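Local atomic coordinates of monovalent Na+/H+ antiporter subunit D (Dietzia sp. DQ12-45-1b, PDB entry 7D3U), a protein that forms subunit D of Mrp, a bacterial membrane complex that exchanges sodium ions for protons, and probably takes part in ion translocation. Residues 93-101 / 342-350; 242-251 / 333-342. One frame throughout, in Å; residues are numbered along the deposited sequence.

Contact 1: 93-101 / 342-350; sequences TCAAFAVAA and LAIGAIEVR. With LMT (dodecyl-beta-D-maltoside), chain J.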
loop_
_atom_site.group_PDB
_atom_site.type_symbol
_atom_site.label_atom_id
_atom_site.label_comp_id
_atom_site.label_asym_id
_atom_site.label_seq_id
_atom_site.Cartn_x
_atom_site.Cartn_y
_atom_site.Cartn_z
ATOM N N THR A 93 1.988 -16.622 -8.144
ATOM C CA THR A 93 2.306 -16.096 -9.468
ATOM C C THR A 93 3.378 -15.014 -9.400
ATOM O O THR A 93 4.238 -14.934 -10.283
ATOM C CB THR A 93 1.052 -15.559 -10.152
ATOM O OG1 THR A 93 0.580 -14.405 -9.449
ATOM C CG2 THR A 93 -0.029 -16.621 -10.192
ATOM N N CYS A 94 3.365 -14.185 -8.355
ATOM C CA CYS A 94 4.412 -13.178 -8.231
ATOM C C CYS A 94 5.762 -13.810 -7.919
ATOM O O CYS A 94 6.794 -13.301 -8.363
ATOM C CB CYS A 94 4.036 -12.149 -7.169
ATOM S SG CYS A 94 2.572 -11.173 -7.579
ATOM N N ALA A 95 5.783 -14.931 -7.196
ATOM C CA ALA A 95 7.046 -15.629 -6.984
ATOM C C ALA A 95 7.533 -16.280 -8.271
ATOM O O ALA A 95 8.736 -16.269 -8.564
ATOM C CB ALA A 95 6.893 -16.670 -5.877
ATOM N N ALA A 96 6.614 -16.846 -9.057
ATOM C CA ALA A 96 7.000 -17.414 -10.345
ATOM C C ALA A 96 7.479 -16.338 -11.308
ATOM O O ALA A 96 8.276 -16.624 -12.207
ATOM C CB ALA A 96 5.832 -18.188 -10.952
ATOM N N PHE A 97 7.001 -15.106 -11.142
ATOM C CA PHE A 97 7.517 -13.997 -11.935
ATOM C C PHE A 97 8.879 -13.543 -11.432
ATOM O O PHE A 97 9.758 -13.213 -12.233
ATOM C CB PHE A 97 6.529 -12.831 -11.914
ATOM C CG PHE A 97 7.058 -11.573 -12.546
ATOM C CD1 PHE A 97 6.885 -11.336 -13.895
ATOM C CD2 PHE A 97 7.700 -10.613 -11.784
ATOM C CE1 PHE A 97 7.361 -10.179 -14.474
ATOM C CE2 PHE A 97 8.179 -9.457 -12.360
ATOM C CZ PHE A 97 8.008 -9.240 -13.706
ATOM N N ALA A 98 9.065 -13.504 -10.112
ATOM C CA ALA A 98 10.340 -13.071 -9.555
ATOM C C ALA A 98 11.452 -14.059 -9.865
ATOM O O ALA A 98 12.616 -13.661 -9.972
ATOM C CB ALA A 98 10.216 -12.874 -8.048
ATOM N N VAL A 99 11.121 -15.342 -10.009
ATOM C CA VAL A 99 12.142 -16.323 -10.362
ATOM C C VAL A 99 12.687 -16.045 -11.757
ATOM O O VAL A 99 13.894 -16.162 -12.002
ATOM C CB VAL A 99 11.580 -17.749 -10.244
ATOM C CG1 VAL A 99 12.447 -18.732 -11.005
ATOM C CG2 VAL A 99 11.496 -18.146 -8.792
ATOM N N ALA A 100 11.818 -15.655 -12.688
ATOM C CA ALA A 100 12.261 -15.377 -14.048
ATOM C C ALA A 100 12.864 -13.987 -14.185
ATOM O O ALA A 100 13.769 -13.789 -15.002
ATOM C CB ALA A 100 11.097 -15.541 -15.022
ATOM N N ALA A 101 12.379 -13.018 -13.407
ATOM C CA ALA A 101 12.844 -11.642 -13.543
ATOM C C ALA A 101 14.312 -11.511 -13.166
ATOM O O ALA A 101 15.092 -10.870 -13.880
ATOM C CB ALA A 101 11.987 -10.712 -12.685
ATOM N N LEU A 342 2.399 -7.145 -13.136
ATOM C CA LEU A 342 3.243 -8.177 -13.721
ATOM C C LEU A 342 3.452 -7.982 -15.214
ATOM O O LEU A 342 4.470 -8.430 -15.752
ATOM C CB LEU A 342 2.639 -9.561 -13.473
ATOM C CG LEU A 342 2.681 -10.096 -12.043
ATOM C CD1 LEU A 342 1.992 -11.445 -11.964
ATOM C CD2 LEU A 342 4.107 -10.199 -11.566
ATOM N N ALA A 343 2.510 -7.334 -15.898
ATOM C CA ALA A 343 2.698 -7.024 -17.308
ATOM C C ALA A 343 3.568 -5.788 -17.480
ATOM O O ALA A 343 4.521 -5.793 -18.266
ATOM C CB ALA A 343 1.345 -6.830 -17.992
ATOM N N ILE A 344 3.254 -4.716 -16.750
ATOM C CA ILE A 344 4.106 -3.534 -16.772
ATOM C C ILE A 344 5.434 -3.826 -16.086
ATOM O O ILE A 344 6.473 -3.272 -16.464
ATOM C CB ILE A 344 3.372 -2.346 -16.123
ATOM C CG1 ILE A 344 2.182 -1.933 -16.984
ATOM C CG2 ILE A 344 4.304 -1.165 -15.939
ATOM C CD1 ILE A 344 2.561 -1.553 -18.392
ATOM N N GLY A 345 5.433 -4.714 -15.092
ATOM C CA GLY A 345 6.678 -5.087 -14.446
ATOM C C GLY A 345 7.580 -5.921 -15.330
ATOM O O GLY A 345 8.805 -5.858 -15.204
ATOM N N ALA A 346 6.996 -6.715 -16.229
ATOM C CA ALA A 346 7.801 -7.489 -17.164
ATOM C C ALA A 346 8.450 -6.611 -18.221
ATOM O O ALA A 346 9.437 -7.026 -18.833
ATOM C CB ALA A 346 6.950 -8.563 -17.836
ATOM N N ILE A 347 7.918 -5.412 -18.448
ATOM C CA ILE A 347 8.556 -4.477 -19.364
ATOM C C ILE A 347 9.711 -3.764 -18.680
ATOM O O ILE A 347 10.785 -3.595 -19.264
ATOM C CB ILE A 347 7.515 -3.482 -19.904
ATOM C CG1 ILE A 347 6.499 -4.207 -20.782
ATOM C CG2 ILE A 347 8.191 -2.369 -20.676
ATOM C CD1 ILE A 347 5.361 -3.331 -21.218
ATOM N N GLU A 348 9.513 -3.343 -17.429
ATOM C CA GLU A 348 10.571 -2.670 -16.688
ATOM C C GLU A 348 11.750 -3.585 -16.394
ATOM O O GLU A 348 12.829 -3.092 -16.051
ATOM C CB GLU A 348 10.019 -2.105 -15.381
ATOM C CG GLU A 348 9.236 -0.820 -15.551
ATOM C CD GLU A 348 9.053 -0.078 -14.244
ATOM O OE1 GLU A 348 9.541 -0.573 -13.206
ATOM O OE2 GLU A 348 8.422 0.999 -14.252
ATOM N N VAL A 349 11.572 -4.899 -16.515
ATOM C CA VAL A 349 12.679 -5.816 -16.275
ATOM C C VAL A 349 13.562 -5.927 -17.509
ATOM O O VAL A 349 14.793 -5.929 -17.406
ATOM C CB VAL A 349 12.139 -7.188 -15.831
ATOM C CG1 VAL A 349 13.172 -8.272 -16.065
ATOM C CG2 VAL A 349 11.734 -7.145 -14.370
ATOM N N ARG A 350 12.958 -6.004 -18.692
ATOM C CA ARG A 350 13.724 -6.140 -19.923
ATOM C C ARG A 350 14.025 -4.806 -20.589
ATOM O O ARG A 350 15.075 -4.668 -21.224
ATOM C CB ARG A 350 12.979 -7.038 -20.913
ATOM C CG ARG A 350 12.914 -8.494 -20.503
ATOM C CD ARG A 350 14.214 -8.954 -19.874
ATOM N NE ARG A 350 14.241 -10.399 -19.689
ATOM C CZ ARG A 350 14.895 -11.015 -18.712
ATOM N NH1 ARG A 350 15.579 -10.310 -17.824
ATOM N NH2 ARG A 350 14.863 -12.336 -18.622
HETATM C C1 LMT J . 15.360 -18.281 -15.674
HETATM C C2 LMT J . 14.283 -19.279 -15.968
HETATM C C3 LMT J . 12.886 -18.861 -15.647
HETATM C C4 LMT J . 12.066 -20.114 -15.492
HETATM C C5 LMT J . 10.780 -19.810 -14.802
HETATM C C6 LMT J . 10.264 -20.987 -14.048
HETATM C C7 LMT J . 9.116 -20.578 -13.175
HETATM C C8 LMT J . 8.633 -21.777 -12.435
HETATM C C9 LMT J . 7.401 -21.549 -11.622
HETATM C C10 LMT J . 6.821 -22.898 -11.308
HETATM C C11 LMT J . 5.552 -22.785 -10.526
HETATM C C12 LMT J . 4.475 -22.113 -11.307
#

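Contact 2: 242-251 / 333-342; sequences TAMFSGLHTK and HMIVKAALFL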
loop_
_atom_site.group_PDB
_atom_site.type_symbol
_atom_site.label_atom_id
_atom_site.label_comp_id
_atom_site.label_asym_id
_atom_site.label_seq_id
_atom_site.Cartn_x
_atom_site.Cartn_y
_atom_site.Cartn_z
ATOM N N THR A 242 6.621 -5.071 -5.963
ATOM C CA THR A 242 5.408 -4.262 -6.003
ATOM C C THR A 242 4.216 -5.068 -6.496
ATOM O O THR A 242 3.090 -4.848 -6.037
ATOM C CB THR A 242 5.616 -3.023 -6.877
ATOM O OG1 THR A 242 4.384 -2.304 -6.984
ATOM C CG2 THR A 242 6.085 -3.411 -8.265
ATOM N N ALA A 243 4.442 -6.014 -7.408
ATOM C CA ALA A 243 3.354 -6.873 -7.859
ATOM C C ALA A 243 2.878 -7.787 -6.740
ATOM O O ALA A 243 1.679 -8.059 -6.619
ATOM C CB ALA A 243 3.800 -7.692 -9.066
ATOM N N MET A 244 3.805 -8.269 -5.911
ATOM C CA MET A 244 3.409 -9.099 -4.780
ATOM C C MET A 244 2.683 -8.279 -3.722
ATOM O O MET A 244 1.747 -8.770 -3.082
ATOM C CB MET A 244 4.632 -9.789 -4.180
ATOM C CG MET A 244 4.319 -10.663 -2.984
ATOM S SD MET A 244 5.763 -11.571 -2.419
ATOM C CE MET A 244 6.379 -12.191 -3.979
ATOM N N PHE A 245 3.093 -7.026 -3.527
ATOM C CA PHE A 245 2.480 -6.198 -2.495
ATOM C C PHE A 245 1.146 -5.614 -2.938
ATOM O O PHE A 245 0.340 -5.214 -2.091
ATOM C CB PHE A 245 3.416 -5.058 -2.094
ATOM C CG PHE A 245 4.638 -5.505 -1.351
ATOM C CD1 PHE A 245 4.884 -6.846 -1.123
ATOM C CD2 PHE A 245 5.541 -4.576 -0.876
ATOM C CE1 PHE A 245 6.010 -7.249 -0.443
ATOM C CE2 PHE A 245 6.666 -4.973 -0.197
ATOM C CZ PHE A 245 6.901 -6.312 0.018
ATOM N N SER A 246 0.902 -5.545 -4.247
ATOM C CA SER A 246 -0.319 -4.929 -4.751
ATOM C C SER A 246 -1.579 -5.644 -4.286
ATOM O O SER A 246 -2.659 -5.045 -4.313
ATOM C CB SER A 246 -0.290 -4.895 -6.276
ATOM O OG SER A 246 -0.799 -6.102 -6.812
ATOM N N GLY A 247 -1.474 -6.897 -3.859
ATOM C CA GLY A 247 -2.653 -7.651 -3.486
ATOM C C GLY A 247 -2.717 -8.058 -2.030
ATOM O O GLY A 247 -3.738 -8.584 -1.580
ATOM N N LEU A 248 -1.635 -7.844 -1.280
ATOM C CA LEU A 248 -1.561 -8.310 0.100
ATOM C C LEU A 248 -1.895 -7.226 1.122
ATOM O O LEU A 248 -2.881 -7.346 1.851
ATOM C CB LEU A 248 -0.168 -8.890 0.372
ATOM C CG LEU A 248 0.211 -10.047 -0.549
ATOM C CD1 LEU A 248 1.488 -10.702 -0.083
ATOM C CD2 LEU A 248 -0.911 -11.063 -0.615
ATOM N N HIS A 249 -1.112 -6.149 1.164
ATOM C CA HIS A 249 -1.144 -5.255 2.321
ATOM C C HIS A 249 -2.423 -4.427 2.355
ATOM O O HIS A 249 -3.212 -4.513 3.307
ATOM C CB HIS A 249 0.085 -4.346 2.309
ATOM C CG HIS A 249 1.384 -5.087 2.363
ATOM N ND1 HIS A 249 1.804 -5.774 3.480
ATOM C CD2 HIS A 249 2.355 -5.249 1.435
ATOM C CE1 HIS A 249 2.977 -6.328 3.241
ATOM N NE2 HIS A 249 3.333 -6.024 2.007
ATOM N N THR A 250 -2.635 -3.606 1.326
ATOM C CA THR A 250 -3.852 -2.806 1.260
ATOM C C THR A 250 -5.087 -3.691 1.309
ATOM O O THR A 250 -6.106 -3.315 1.894
ATOM C CB THR A 250 -3.854 -1.956 -0.006
ATOM O OG1 THR A 250 -3.766 -2.810 -1.153
ATOM C CG2 THR A 250 -2.678 -1.003 -0.004
ATOM N N LYS A 251 -5.003 -4.891 0.741
ATOM C CA LYS A 251 -6.164 -5.769 0.721
ATOM C C LYS A 251 -6.397 -6.439 2.069
ATOM O O LYS A 251 -7.548 -6.700 2.433
ATOM C CB LYS A 251 -6.010 -6.812 -0.383
ATOM C CG LYS A 251 -6.472 -6.324 -1.751
ATOM C CD LYS A 251 -5.553 -5.256 -2.317
ATOM C CE LYS A 251 -6.231 -4.475 -3.420
ATOM N NZ LYS A 251 -5.373 -3.367 -3.915
ATOM N N HIS A 333 -10.208 -7.224 -8.125
ATOM C CA HIS A 333 -9.250 -6.149 -8.311
ATOM C C HIS A 333 -7.862 -6.543 -7.853
ATOM O O HIS A 333 -6.880 -6.109 -8.456
ATOM C CB HIS A 333 -9.685 -4.893 -7.566
ATOM C CG HIS A 333 -8.553 -3.962 -7.271
ATOM N ND1 HIS A 333 -7.723 -3.469 -8.254
ATOM C CD2 HIS A 333 -8.095 -3.454 -6.103
ATOM C CE1 HIS A 333 -6.809 -2.691 -7.705
ATOM N NE2 HIS A 333 -7.014 -2.662 -6.401
ATOM N N MET A 334 -7.739 -7.342 -6.792
ATOM C CA MET A 334 -6.388 -7.733 -6.406
ATOM C C MET A 334 -5.763 -8.632 -7.469
ATOM O O MET A 334 -4.571 -8.505 -7.774
ATOM C CB MET A 334 -6.390 -8.388 -5.024
ATOM C CG MET A 334 -6.865 -9.813 -4.958
ATOM S SD MET A 334 -6.368 -10.559 -3.394
ATOM C CE MET A 334 -7.448 -9.710 -2.253
ATOM N N ILE A 335 -6.573 -9.488 -8.098
ATOM C CA ILE A 335 -6.083 -10.318 -9.196
ATOM C C ILE A 335 -5.678 -9.450 -10.380
ATOM O O ILE A 335 -4.614 -9.642 -10.979
ATOM C CB ILE A 335 -7.148 -11.352 -9.602
ATOM C CG1 ILE A 335 -7.134 -12.541 -8.646
ATOM C CG2 ILE A 335 -6.920 -11.823 -11.025
ATOM C CD1 ILE A 335 -8.143 -13.603 -8.997
ATOM N N VAL A 336 -6.525 -8.484 -10.738
ATOM C CA VAL A 336 -6.253 -7.656 -11.909
ATOM C C VAL A 336 -5.014 -6.798 -11.687
ATOM O O VAL A 336 -4.114 -6.748 -12.532
ATOM C CB VAL A 336 -7.482 -6.799 -12.255
ATOM C CG1 VAL A 336 -7.064 -5.524 -12.960
ATOM C CG2 VAL A 336 -8.419 -7.593 -13.119
ATOM N N LYS A 337 -4.947 -6.110 -10.545
ATOM C CA LYS A 337 -3.786 -5.286 -10.243
ATOM C C LYS A 337 -2.521 -6.122 -10.146
ATOM O O LYS A 337 -1.435 -5.638 -10.480
ATOM C CB LYS A 337 -4.018 -4.512 -8.948
ATOM C CG LYS A 337 -3.058 -3.363 -8.740
ATOM C CD LYS A 337 -3.117 -2.390 -9.901
ATOM C CE LYS A 337 -4.442 -1.658 -9.935
ATOM N NZ LYS A 337 -4.541 -0.759 -11.113
ATOM N N ALA A 338 -2.634 -7.372 -9.695
ATOM C CA ALA A 338 -1.491 -8.273 -9.784
ATOM C C ALA A 338 -1.111 -8.517 -11.238
ATOM O O ALA A 338 0.059 -8.398 -11.613
ATOM C CB ALA A 338 -1.801 -9.589 -9.074
ATOM N N ALA A 339 -2.097 -8.840 -12.079
ATOM C CA ALA A 339 -1.834 -9.065 -13.496
ATOM C C ALA A 339 -1.397 -7.800 -14.217
ATOM O O ALA A 339 -0.879 -7.888 -15.334
ATOM C CB ALA A 339 -3.075 -9.633 -14.181
ATOM N N LEU A 340 -1.596 -6.632 -13.612
ATOM C CA LEU A 340 -1.212 -5.373 -14.234
ATOM C C LEU A 340 0.188 -4.942 -13.821
ATOM O O LEU A 340 0.924 -4.371 -14.632
ATOM C CB LEU A 340 -2.225 -4.285 -13.878
ATOM C CG LEU A 340 -2.633 -3.321 -14.991
ATOM C CD1 LEU A 340 -2.696 -4.035 -16.322
ATOM C CD2 LEU A 340 -3.970 -2.692 -14.665
ATOM N N PHE A 341 0.571 -5.205 -12.572
ATOM C CA PHE A 341 1.940 -4.954 -12.145
ATOM C C PHE A 341 2.905 -6.001 -12.679
ATOM O O PHE A 341 4.118 -5.770 -12.666
ATOM C CB PHE A 341 2.022 -4.915 -10.620
ATOM C CG PHE A 341 1.701 -3.577 -10.027
ATOM C CD1 PHE A 341 2.577 -2.519 -10.161
ATOM C CD2 PHE A 341 0.530 -3.383 -9.323
ATOM C CE1 PHE A 341 2.286 -1.291 -9.609
ATOM C CE2 PHE A 341 0.237 -2.159 -8.769
ATOM C CZ PHE A 341 1.114 -1.111 -8.912
ATOM N N LEU A 342 2.399 -7.145 -13.136
ATOM C CA LEU A 342 3.243 -8.177 -13.721
ATOM C C LEU A 342 3.452 -7.982 -15.214
ATOM O O LEU A 342 4.470 -8.430 -15.752
ATOM C CB LEU A 342 2.639 -9.561 -13.473
ATOM C CG LEU A 342 2.681 -10.096 -12.043
ATOM C CD1 LEU A 342 1.992 -11.445 -11.964
ATOM C CD2 LEU A 342 4.107 -10.199 -11.566
#

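Contact 1: 93-101 / 342-350
Thr93 OG1 meets Leu342 CD1 at 4.1 Å, but its polar partners lie in its own helix. It hydrogen-bonds to Leu90 O and weakly to Leu89 O. The side chains of Thr93 and Leu342 cross at about a right angle. The two helical segments run nearly parallel, at 11°, with their axes 11.2 Å apart.

Phe97 bridges this distance as a knob in a hole formed by Leu342, Gly345, Ala346 and Val349. Its CG is anti to the backbone N (chi1 172°), which sends the ring across to the other helix. Leu342 CD2 lies over one ring face, 3.8 Å from the Phe97 centroid, in a CH-pi contact. Gly345 O and Ala346 CA lie at the ring edge, in its plane. Phe97 CE1 also touches Ala346 CB at 3.8 Å. Farther along, Ala101 CB packs on Val349 CG2 at 4.0 Å.

Arg350 reaches across toward the end of helix 80-101. Its NH1 stays 4.0 Å from Ala101 O, a long approach that may still be electrostatically favourable. Helix 528-546 touches Thr93, Phe97 and Arg350. A dodecyl maltoside chain lies along Ala96 and Ala100, with its C3 3.8 Å from Ala100 CB.

With no hydrogen bond between the two segments, the fit rests mainly on apolar shape and the Phe97 face, as suits two predicted transmembrane helices.

Contact 2: 242-251 / 333-342
Thr242 and Ala243 lie against Phe341 where a discontinuous (broken) transmembrane helix passes an unbroken one, as in related antiporter-like subunits. The break separates helices 239-245 and 249-263. Helix 320-350 runs past it in the buried middle of the Mrp antiporter fold.

Apolar packing holds the 239-245 side. Ala243 CB touches Phe341 CB at 3.6 Å and also rests on Leu342 CD2. Ser246 CB meets the Phe341 ring at CD2, at 3.5 Å. On the 249-263 side, Lys251 and Met334 slide past each other in opposite directions, with Lys251 CG 3.6 Å from Met334 CE.

The polar Thr242 OG1 stands over one face of the Phe341 ring, offset toward the rim, 3.5 Å from CE1.

Polar bonds hold the break itself. Ser246 OG is turned between its backbone N and carbonyl carbon (chi1 87°), which carries it back to Ala243 O for a 3.2 Å hydrogen bond. Lys251 NZ donates to Ser246 O and to Thr250 OG1. With an alanine here, Ser246 O and Thr250 OG1 would probably lose this donor, and a gap would open beside Met334 and His333. Buried lysines and histidines are thought to line the proton route in such subunits, so this pair may belong to one.

The side chains of Lys251 and His333 cross at about a right angle, with Lys251 NZ 3.1 Å from His333 NE2.

How the contacts relate
Both contacts use helix 320-350 and share Leu342. Contact 1 takes the C-terminal end of this helix, and contact 2 takes the preceding turns. Their centres are 12 Å apart. Along the chain the order is 93-101, 242-251, 333-342, 342-350, so contact 2 lies between the ends of contact 1, overlapping it only at Leu342. The two also touch directly, where Cys94 SG lies 3.4 Å from Ala243 O. The centre of contact 2 is about 4 Å from the centre of the chain, that of contact 1 about 16 Å. Helix 320-350 therefore links the interrupted helix with its buried lysine near the middle to the apolar packing of helix 80-101 farther out.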